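Local coordinates for protein DNA polymerase (Bacillus phage phi29, PDB 2PY5) that replicates phage DNA from a protein primer, adding nucleotides with strand displacement and high processivity, and proofreads with a 3'-5' exonuclease, at residues 285-290 against 347-352; 261-266 against 434-439; 296-301 against 337-342. The protein carries 2 engineered substitutions. One frame throughout, in Å; residues are numbered along the deposited sequence. Where two conformers were deposited one is given.

Contact 1 of 3, residues 285-290 against 347-352; sequences IQHIRC and YISGLK
The carbonyl oxygen of His287 is gripped by two N-H groups arriving from opposite faces of its plane. Ile348 N crosses from the neighbouring strand at 2.9 Å from His287 O, while Gln286 NE2 reaches the same oxygen at 3.1 Å, from well above the carbonyl plane but along an almost straight bond (175°). Gln286 manages this because CG lies anti to the backbone N (chi1 179°) and the chain then bends at chi2, folding the amide back over its own strand. Gly273 O takes a further bond from NE2 and Tyr275 N donates to OE1, which fixes the amide's rotation. The flank of this amide meets the rim of Tyr347, Gln286 CD lying 3.6 Å from Tyr347 CD2 with the two planes near perpendicular (81°). The Ile288 side chain lies beside that of Tyr347, pointing the same way, and touches it through CD1.

His287 points to the other side of the sheet. Ile348 covers one face of its imidazole, CB standing 3.6 Å from ND1. In the ring plane a water ties His287 ND1 (2.8 Å) to Ser349 OG (2.7 Å), giving the latter a proton, whereas NE2 is bonded to Asp325 and Trp327 stacks on the ring. Farther along, Ile285 and Leu351 exchange reciprocal backbone bonds, Ile285 N to Leu351 O being 2.8 Å.

Ile348 and Ser349 together stand opposite His287 between two non-hydrogen-bonded pairs, Ile288 with Tyr347 and Gln286 with Gly350. This extra residue is a beta bulge in an antiparallel sheet of the polymerization region, probably within the TPR1 insertion of protein-primed B-family polymerases.

Contact 2 of 3, residues 261-266 against 434-439; sequences RLLPYG and TAWARY
Arg261 lies along one face of the Trp436 indole. Its CB sits 3.6 Å from the centroid of the Trp436 five-membered ring, only 11° off the normal, and the bend at chi2 (-72°) keeps the rest of the chain flat against the rings. The guanidinium ends almost parallel to the indole (12°), with Arg261 NE 3.5 Å from Trp436 CE3. Around the indole's rim, Trp436 NE1 donates to Leu262 O at 2.9 Å, somewhat bent, and Leu263 CD2 abuts Trp436 CD1 at 3.7 Å. Arg261 NH2 comes up to the rim of Tyr439, 3.8 Å from its CD2, while Trp436 CZ3 lies over that phenol's face.

The contact sits where the B-family palm gives way to the sheet probably belonging to the TPR1 insertion: Arg261 directly follows helix 253-260, which comes after the motif A strand bearing the catalytic Asp249, and Trp436 belongs to palm helix 427-447.

Two second-shell bonds position the guanidinium, NE to Gln257 OE1 and NH2 to Thr440 OG1, one from each helix. Val331 of helix 330-339 packs on both Trp436 and Tyr439. Thr434 and Arg438 are probably involved in template-primer binding; Thr434 OG1 bonds to Arg227 O, and Arg438 forms a salt bridge with Asp332.

Contact 3 of 3, residues 296-301 against 337-342; sequences EGYIPT and KEHYDL. With EDO (1,2-ethanediol), chain J; EDO (1,2-ethanediol), chain X.
Tyr298 turns its edge onto the face of His339 in an edge-to-face pair, the centroids 4.7 Å apart and the planes inclined at 58°. Tyr298 CD2 stands over the centre of the imidazole, 3.5 Å from His339 CG. The opposite face of that imidazole carries Thr301 CG2, a CH-pi contact at 4.0 Å from the His339 centroid. At the rim, His339 ND1 donates to Ile299 O at 2.6 Å, within both the ring plane and the carbonyl plane, so three residues of one loop hold the ring.

The Tyr298 ring rests against the helix end, with His339 CA and Glu338 O over one of its faces. Its hydroxyl donates to the anti lone pair of Glu338 OE2 (2.9 Å), the ring and carboxylate planes being 75° apart. Glu338 carries its carboxylate there with CG anti to the backbone N (chi1 179°) and the chain extended beyond; the O1 hydroxyl of an ethanediol, probably from the crystallisation liquor, donates to the same oxygen.

Tyr340 points its hydroxyl at the loop backbone, accepting from Thr301 N at 3.0 Å; Ile302 N and Leu316 O also bond to it. Gln446 of helix 427-447 bonds to Gly297 O and Ile299 N, tying the loop to that helix. The arrangement is a helix-to-strand junction, where helix 330-339 passes into strand 340-356, docked on the irregular connection that leaves strand 283-294.

In the fold
All three contacts lie in the polymerization region and converge on one antiparallel sheet. Contact 1 pairs its strands 283-294 and 340-356, contact 3 lies where helix 330-339 enters strand 340-356, and contact 2 reaches the sheet through strand 263-265. Along the chain the order is concentric: residues 261-266, 285-290, 296-301, 337-342, 347-352, then 434-439. The contact centres lie about 17 to 21 Å apart. Contacts 1 and 3 touch, Tyr347 OH lying 3.2 Å from Lys337 NZ, a probable hydrogen bond. Helix 427-447, which supplies 434-439 to contact 2, also packs against the 296-301 loop of contact 3, so one helix touches both; its Thr434 and Arg438 are probably involved in template-primer binding.

Contact 1 of 3, residues 285-290 against 347-352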
loop_
_atom_site.group_PDB
_atom_site.type_symbol
_atom_site.label_atom_id
_atom_site.label_comp_id
_atom_site.label_asym_id
_atom_site.label_seq_id
_atom_site.Cartn_x
_atom_site.Cartn_y
_atom_site.Cartn_z
ATOM N N ILE F 285 1.419 -0.091 26.349
ATOM C CA ILE F 285 2.460 -0.810 25.592
ATOM C C ILE F 285 3.461 -1.250 26.645
ATOM O O ILE F 285 3.916 -0.440 27.442
ATOM C CB ILE F 285 3.097 0.087 24.507
ATOM C CG1 ILE F 285 2.094 0.354 23.380
ATOM C CG2 ILE F 285 4.378 -0.588 23.914
ATOM C CD1 ILE F 285 2.516 1.446 22.389
ATOM N N GLN F 286 3.773 -2.545 26.639
ATOM C CA GLN F 286 4.670 -3.169 27.634
ATOM C C GLN F 286 5.932 -3.629 26.915
ATOM O O GLN F 286 5.838 -4.363 25.936
ATOM C CB GLN F 286 3.975 -4.359 28.285
ATOM C CG GLN F 286 4.794 -5.116 29.333
ATOM C CD GLN F 286 4.979 -4.322 30.623
ATOM O OE1 GLN F 286 4.000 -4.048 31.352
ATOM N NE2 GLN F 286 6.229 -3.979 30.934
ATOM N N HIS F 287 7.088 -3.193 27.400
ATOM C CA HIS F 287 8.377 -3.765 27.010
ATOM C C HIS F 287 8.603 -4.981 27.896
ATOM O O HIS F 287 8.646 -4.862 29.134
ATOM C CB HIS F 287 9.501 -2.745 27.188
ATOM C CG HIS F 287 10.854 -3.209 26.705
ATOM N ND1 HIS F 287 12.015 -2.535 27.019
ATOM C CD2 HIS F 287 11.229 -4.269 25.943
ATOM C CE1 HIS F 287 13.048 -3.157 26.470
ATOM N NE2 HIS F 287 12.598 -4.202 25.804
ATOM N N ILE F 288 8.771 -6.141 27.261
ATOM C CA ILE F 288 8.890 -7.430 27.947
ATOM C C ILE F 288 10.014 -8.199 27.276
ATOM O O ILE F 288 10.148 -8.135 26.060
ATOM C CB ILE F 288 7.545 -8.237 27.886
ATOM C CG1 ILE F 288 7.671 -9.617 28.535
ATOM C CG2 ILE F 288 7.019 -8.356 26.444
ATOM C CD1 ILE F 288 6.325 -10.294 28.774
ATOM N N ARG F 289 10.806 -8.918 28.076
ATOM C CA ARG F 289 11.769 -9.876 27.564
ATOM C C ARG F 289 11.311 -11.226 28.063
ATOM O O ARG F 289 10.921 -11.352 29.216
ATOM C CB ARG F 289 13.174 -9.576 28.067
ATOM C CG ARG F 289 13.826 -8.373 27.393
ATOM C CD ARG F 289 15.131 -7.995 28.027
ATOM N NE ARG F 289 16.177 -8.982 27.750
ATOM C CZ ARG F 289 16.903 -9.027 26.630
ATOM N NH1 ARG F 289 16.726 -8.146 25.655
ATOM N NH2 ARG F 289 17.827 -9.950 26.493
ATOM N N CYS F 290 11.357 -12.231 27.200
ATOM C CA CYS F 290 10.927 -13.562 27.604
ATOM C C CYS F 290 11.385 -14.615 26.620
ATOM O O CYS F 290 11.908 -14.307 25.551
ATOM C CB CYS F 290 9.401 -13.624 27.742
ATOM S SG CYS F 290 8.519 -13.443 26.188
ATOM N N TYR F 347 9.475 -7.962 32.969
ATOM C CA TYR F 347 8.722 -6.766 32.592
ATOM C C TYR F 347 9.617 -5.559 32.794
ATOM O O TYR F 347 10.006 -5.238 33.915
ATOM C CB TYR F 347 7.454 -6.648 33.442
ATOM C CG TYR F 347 6.430 -7.704 33.141
ATOM C CD1 TYR F 347 6.335 -8.860 33.910
ATOM C CD2 TYR F 347 5.548 -7.542 32.091
ATOM C CE1 TYR F 347 5.378 -9.834 33.620
ATOM C CE2 TYR F 347 4.594 -8.494 31.795
ATOM C CZ TYR F 347 4.509 -9.640 32.557
ATOM O OH TYR F 347 3.533 -10.570 32.223
ATOM N N ILE F 348 9.960 -4.883 31.698
ATOM C CA ILE F 348 11.026 -3.882 31.735
ATOM C C ILE F 348 10.479 -2.494 32.058
ATOM O O ILE F 348 10.869 -1.855 33.035
ATOM C CB ILE F 348 11.821 -3.856 30.399
ATOM C CG1 ILE F 348 12.328 -5.273 30.011
ATOM C CG2 ILE F 348 12.999 -2.888 30.512
ATOM C CD1 ILE F 348 13.269 -5.922 31.007
ATOM N N SER F 349 9.572 -2.035 31.207
ATOM C CA SER F 349 8.992 -0.702 31.301
ATOM C C SER F 349 7.846 -0.623 30.301
ATOM O O SER F 349 7.602 -1.558 29.543
ATOM C CB SER F 349 10.047 0.358 30.968
ATOM O OG SER F 349 10.219 0.515 29.567
ATOM N N GLY F 350 7.165 0.520 30.263
ATOM C CA GLY F 350 6.184 0.734 29.225
ATOM C C GLY F 350 5.579 2.123 29.246
ATOM O O GLY F 350 6.082 3.024 29.916
ATOM N N LEU F 351 4.496 2.257 28.493
ATOM C CA LEU F 351 3.741 3.508 28.393
ATOM C C LEU F 351 2.266 3.193 28.503
ATOM O O LEU F 351 1.779 2.233 27.905
ATOM C CB LEU F 351 3.992 4.232 27.058
ATOM C CG LEU F 351 5.419 4.444 26.555
ATOM C CD1 LEU F 351 5.874 3.238 25.759
ATOM C CD2 LEU F 351 5.496 5.709 25.685
ATOM N N LYS F 352 1.539 4.009 29.269
ATOM C CA LYS F 352 0.083 3.847 29.364
ATOM C C LYS F 352 -0.643 5.063 28.806
ATOM O O LYS F 352 -0.099 6.187 28.791
ATOM C CB LYS F 352 -0.376 3.516 30.783
ATOM C CG LYS F 352 -0.060 4.572 31.808
ATOM C CD LYS F 352 -0.548 4.194 33.189
ATOM C CE LYS F 352 -0.337 5.321 34.165
ATOM N NZ LYS F 352 -0.788 4.944 35.576
HETATM O O HOH W 1 12.504 -0.187 28.380
#

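Contact 2 of 3, residues 261-266 against 434-439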
loop_
_atom_site.group_PDB
_atom_site.type_symbol
_atom_site.label_atom_id
_atom_site.label_comp_id
_atom_site.label_asym_id
_atom_site.label_seq_id
_atom_site.Cartn_x
_atom_site.Cartn_y
_atom_site.Cartn_z
ATOM N N ARG F 261 -13.584 0.229 18.480
ATOM C CA ARG F 261 -12.654 -0.216 19.505
ATOM C C ARG F 261 -12.165 0.888 20.427
ATOM O O ARG F 261 -12.174 2.055 20.073
ATOM C CB ARG F 261 -11.423 -0.913 18.906
ATOM C CG ARG F 261 -11.763 -2.118 18.062
ATOM C CD ARG F 261 -12.233 -3.303 18.864
ATOM N NE ARG F 261 -12.169 -4.520 18.058
ATOM C CZ ARG F 261 -12.535 -5.725 18.459
ATOM N NH1 ARG F 261 -13.027 -5.920 19.682
ATOM N NH2 ARG F 261 -12.405 -6.757 17.633
ATOM N N LEU F 262 -11.767 0.490 21.628
ATOM C CA LEU F 262 -11.110 1.397 22.566
ATOM C C LEU F 262 -9.733 1.759 22.032
ATOM O O LEU F 262 -8.889 0.882 21.846
ATOM C CB LEU F 262 -10.980 0.737 23.934
ATOM C CG LEU F 262 -10.506 1.607 25.086
ATOM C CD1 LEU F 262 -11.518 2.738 25.403
ATOM C CD2 LEU F 262 -10.268 0.718 26.307
ATOM N N LEU F 263 -9.495 3.046 21.819
ATOM C CA LEU F 263 -8.268 3.517 21.174
ATOM C C LEU F 263 -7.597 4.630 21.975
ATOM O O LEU F 263 -8.271 5.392 22.685
ATOM C CB LEU F 263 -8.542 3.965 19.743
ATOM C CG LEU F 263 -9.053 2.901 18.766
ATOM C CD1 LEU F 263 -9.559 3.502 17.460
ATOM C CD2 LEU F 263 -7.920 1.888 18.525
ATOM N N PRO F 264 -6.271 4.733 21.878
ATOM C CA PRO F 264 -5.519 5.647 22.734
ATOM C C PRO F 264 -5.545 7.095 22.275
ATOM O O PRO F 264 -5.608 7.384 21.069
ATOM C CB PRO F 264 -4.087 5.097 22.605
ATOM C CG PRO F 264 -4.042 4.637 21.214
ATOM C CD PRO F 264 -5.358 3.968 20.996
ATOM N N TYR F 265 -5.427 8.011 23.239
ATOM C CA TYR F 265 -5.205 9.418 22.935
ATOM C C TYR F 265 -4.427 10.081 24.079
ATOM O O TYR F 265 -4.225 9.484 25.169
ATOM C CB TYR F 265 -6.542 10.144 22.678
ATOM C CG TYR F 265 -7.347 10.407 23.923
ATOM C CD1 TYR F 265 -7.240 11.624 24.597
ATOM C CD2 TYR F 265 -8.202 9.448 24.438
ATOM C CE1 TYR F 265 -7.961 11.867 25.751
ATOM C CE2 TYR F 265 -8.945 9.698 25.620
ATOM C CZ TYR F 265 -8.787 10.894 26.263
ATOM O OH TYR F 265 -9.529 11.158 27.425
ATOM N N GLY F 266 -4.013 11.320 23.829
ATOM C CA GLY F 266 -3.357 12.126 24.837
ATOM C C GLY F 266 -1.914 11.819 25.135
ATOM O O GLY F 266 -1.280 10.988 24.465
ATOM N N THR F 434 -3.980 -1.432 14.275
ATOM C CA THR F 434 -3.535 -2.701 13.675
ATOM C C THR F 434 -3.612 -3.857 14.697
ATOM O O THR F 434 -3.945 -4.993 14.324
ATOM C CB THR F 434 -2.163 -2.606 13.052
ATOM O OG1 THR F 434 -1.180 -2.345 14.066
ATOM C CG2 THR F 434 -2.114 -1.526 11.973
ATOM N N ALA F 435 -3.385 -3.566 15.985
ATOM C CA ALA F 435 -3.481 -4.588 17.032
ATOM C C ALA F 435 -4.895 -5.138 17.148
ATOM O O ALA F 435 -5.104 -6.340 17.174
ATOM C CB ALA F 435 -2.985 -4.053 18.391
ATOM N N TRP F 436 -5.880 -4.247 17.176
ATOM C CA TRP F 436 -7.246 -4.690 17.207
ATOM C C TRP F 436 -7.630 -5.463 15.935
ATOM O O TRP F 436 -8.436 -6.397 16.010
ATOM C CB TRP F 436 -8.179 -3.483 17.402
ATOM C CG TRP F 436 -8.308 -3.018 18.831
ATOM C CD1 TRP F 436 -8.015 -1.771 19.331
ATOM C CD2 TRP F 436 -8.849 -3.766 19.924
ATOM N NE1 TRP F 436 -8.308 -1.720 20.675
ATOM C CE2 TRP F 436 -8.837 -2.921 21.062
ATOM C CE3 TRP F 436 -9.348 -5.061 20.054
ATOM C CZ2 TRP F 436 -9.270 -3.348 22.298
ATOM C CZ3 TRP F 436 -9.791 -5.473 21.286
ATOM C CH2 TRP F 436 -9.746 -4.617 22.395
ATOM N N ALA F 437 -7.100 -5.049 14.778
ATOM C CA ALA F 437 -7.368 -5.742 13.526
ATOM C C ALA F 437 -6.819 -7.185 13.615
ATOM O O ALA F 437 -7.522 -8.158 13.291
ATOM C CB ALA F 437 -6.745 -5.021 12.403
ATOM N N ARG F 438 -5.596 -7.324 14.104
ATOM C CA ARG F 438 -5.023 -8.659 14.288
ATOM C C ARG F 438 -5.861 -9.485 15.251
ATOM O O ARG F 438 -6.136 -10.663 15.009
ATOM C CB ARG F 438 -3.575 -8.594 14.798
ATOM C CG ARG F 438 -2.605 -8.116 13.800
ATOM C CD ARG F 438 -1.158 -8.297 14.284
ATOM N NE ARG F 438 -0.840 -7.429 15.406
ATOM C CZ ARG F 438 -0.580 -6.128 15.320
ATOM N NH1 ARG F 438 -0.572 -5.507 14.147
ATOM N NH2 ARG F 438 -0.290 -5.435 16.401
ATOM N N TYR F 439 -6.268 -8.859 16.357
ATOM C CA TYR F 439 -7.093 -9.514 17.358
ATOM C C TYR F 439 -8.372 -10.063 16.720
ATOM O O TYR F 439 -8.789 -11.191 16.988
ATOM C CB TYR F 439 -7.434 -8.515 18.475
ATOM C CG TYR F 439 -8.363 -9.042 19.523
ATOM C CD1 TYR F 439 -7.877 -9.708 20.626
ATOM C CD2 TYR F 439 -9.746 -8.884 19.402
ATOM C CE1 TYR F 439 -8.724 -10.208 21.581
ATOM C CE2 TYR F 439 -10.603 -9.380 20.357
ATOM C CZ TYR F 439 -10.086 -10.043 21.447
ATOM O OH TYR F 439 -10.922 -10.555 22.433
#

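Contact 3 of 3, residues 296-301 against 337-342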
loop_
_atom_site.group_PDB
_atom_site.type_symbol
_atom_site.label_atom_id
_atom_site.label_comp_id
_atom_site.label_asym_id
_atom_site.label_seq_id
_atom_site.Cartn_x
_atom_site.Cartn_y
_atom_site.Cartn_z
ATOM N N GLU F 296 -0.187 -26.202 22.768
ATOM C CA GLU F 296 -0.814 -27.108 21.811
ATOM C C GLU F 296 -2.261 -26.635 21.597
ATOM O O GLU F 296 -2.932 -26.173 22.531
ATOM C CB GLU F 296 -0.747 -28.576 22.275
ATOM C CG GLU F 296 0.701 -29.166 22.438
ATOM C CD GLU F 296 1.478 -29.340 21.112
ATOM O OE1 GLU F 296 0.994 -30.072 20.224
ATOM O OE2 GLU F 296 2.588 -28.749 20.970
ATOM N N GLY F 297 -2.704 -26.655 20.349
ATOM C CA GLY F 297 -4.057 -26.236 20.016
ATOM C C GLY F 297 -4.240 -24.760 19.713
ATOM O O GLY F 297 -5.360 -24.313 19.485
ATOM N N TYR F 298 -3.141 -24.006 19.716
ATOM C CA TYR F 298 -3.195 -22.566 19.518
ATOM C C TYR F 298 -2.389 -22.122 18.284
ATOM O O TYR F 298 -1.342 -22.708 17.934
ATOM C CB TYR F 298 -2.677 -21.852 20.760
ATOM C CG TYR F 298 -3.717 -21.615 21.847
ATOM C CD1 TYR F 298 -3.826 -22.468 22.946
ATOM C CD2 TYR F 298 -4.568 -20.533 21.779
ATOM C CE1 TYR F 298 -4.790 -22.216 23.955
ATOM C CE2 TYR F 298 -5.525 -20.279 22.775
ATOM C CZ TYR F 298 -5.616 -21.111 23.858
ATOM O OH TYR F 298 -6.566 -20.841 24.839
ATOM N N ILE F 299 -2.925 -21.110 17.628
ATOM C CA ILE F 299 -2.276 -20.447 16.498
ATOM C C ILE F 299 -1.152 -19.560 17.020
ATOM O O ILE F 299 -1.334 -18.818 17.989
ATOM C CB ILE F 299 -3.306 -19.562 15.740
ATOM C CG1 ILE F 299 -4.410 -20.414 15.128
ATOM C CG2 ILE F 299 -2.624 -18.688 14.664
ATOM C CD1 ILE F 299 -5.568 -19.559 14.548
ATOM N N PRO F 300 0.023 -19.589 16.365
ATOM C CA PRO F 300 1.078 -18.684 16.775
ATOM C C PRO F 300 0.812 -17.237 16.391
ATOM O O PRO F 300 0.223 -16.965 15.339
ATOM C CB PRO F 300 2.301 -19.217 16.016
ATOM C CG PRO F 300 1.713 -19.738 14.761
ATOM C CD PRO F 300 0.430 -20.402 15.200
ATOM N N THR F 301 1.238 -16.328 17.257
ATOM C CA THR F 301 0.995 -14.909 17.102
ATOM C C THR F 301 2.259 -14.039 17.206
ATOM O O THR F 301 2.185 -12.846 16.971
ATOM C CB THR F 301 -0.056 -14.425 18.132
ATOM O OG1 THR F 301 0.503 -14.429 19.457
ATOM C CG2 THR F 301 -1.310 -15.326 18.109
ATOM N N LYS F 337 0.001 -14.107 25.843
ATOM C CA LYS F 337 -0.093 -14.826 27.112
ATOM C C LYS F 337 -1.082 -15.980 27.027
ATOM O O LYS F 337 -0.891 -17.007 27.680
ATOM C CB LYS F 337 -0.449 -13.862 28.266
ATOM C CG LYS F 337 0.625 -12.849 28.545
ATOM C CD LYS F 337 0.208 -11.784 29.560
ATOM C CE LYS F 337 0.504 -12.186 30.964
ATOM N NZ LYS F 337 0.426 -11.003 31.881
ATOM N N GLU F 338 -2.140 -15.838 26.220
ATOM C CA GLU F 338 -3.099 -16.928 26.034
ATOM C C GLU F 338 -2.558 -18.044 25.121
ATOM O O GLU F 338 -2.782 -19.212 25.370
ATOM C CB GLU F 338 -4.424 -16.440 25.468
ATOM C CG GLU F 338 -5.398 -17.596 25.266
ATOM C CD GLU F 338 -6.787 -17.210 24.831
ATOM O OE1 GLU F 338 -7.097 -16.010 24.768
ATOM O OE2 GLU F 338 -7.575 -18.144 24.554
ATOM N N HIS F 339 -1.861 -17.654 24.058
ATOM C CA HIS F 339 -1.453 -18.621 23.058
ATOM C C HIS F 339 -0.145 -19.339 23.379
ATOM O O HIS F 339 0.130 -20.388 22.792
ATOM C CB HIS F 339 -1.344 -17.938 21.681
ATOM C CG HIS F 339 -2.668 -17.641 21.054
ATOM N ND1 HIS F 339 -3.006 -18.061 19.786
ATOM C CD2 HIS F 339 -3.749 -16.976 21.536
ATOM C CE1 HIS F 339 -4.246 -17.670 19.516
ATOM N NE2 HIS F 339 -4.703 -16.984 20.551
ATOM N N TYR F 340 0.639 -18.792 24.305
ATOM C CA TYR F 340 1.991 -19.316 24.599
ATOM C C TYR F 340 2.208 -19.556 26.074
ATOM O O TYR F 340 1.651 -18.844 26.913
ATOM C CB TYR F 340 3.064 -18.313 24.174
ATOM C CG TYR F 340 3.216 -18.113 22.694
ATOM C CD1 TYR F 340 2.433 -17.175 22.017
ATOM C CD2 TYR F 340 4.157 -18.805 21.982
ATOM C CE1 TYR F 340 2.581 -16.970 20.648
ATOM C CE2 TYR F 340 4.310 -18.616 20.612
ATOM C CZ TYR F 340 3.538 -17.682 19.970
ATOM O OH TYR F 340 3.680 -17.492 18.611
ATOM N N ASP F 341 3.060 -20.531 26.373
ATOM C CA ASP F 341 3.713 -20.590 27.667
ATOM C C ASP F 341 4.919 -19.657 27.628
ATOM O O ASP F 341 5.735 -19.718 26.713
ATOM C CB ASP F 341 4.172 -22.009 27.967
ATOM C CG ASP F 341 3.015 -22.985 28.127
ATOM O OD1 ASP F 341 2.021 -22.642 28.811
ATOM O OD2 ASP F 341 3.115 -24.094 27.577
ATOM N N LEU F 342 5.018 -18.780 28.622
ATOM C CA LEU F 342 6.130 -17.851 28.700
ATOM C C LEU F 342 7.098 -18.245 29.830
ATOM O O LEU F 342 6.664 -18.704 30.898
ATOM C CB LEU F 342 5.602 -16.449 28.921
ATOM C CG LEU F 342 4.596 -15.891 27.905
ATOM C CD1 LEU F 342 4.260 -14.439 28.249
ATOM C CD2 LEU F 342 5.109 -15.992 26.488
HETATM C C1 EDO J . 0.709 -26.078 17.644
HETATM O O1 EDO J . -0.446 -25.602 18.352
HETATM C C2 EDO J . 1.604 -26.889 18.575
HETATM O O2 EDO J . 2.437 -26.041 19.382
HETATM C C1 EDO X . -9.592 -17.179 21.594
HETATM O O1 EDO X . -9.390 -18.270 22.501
HETATM C C2 EDO X . -11.078 -17.001 21.296
HETATM O O2 EDO X . -11.388 -17.236 19.907
HETATM O O HOH W 2 -4.440 -20.223 27.280
#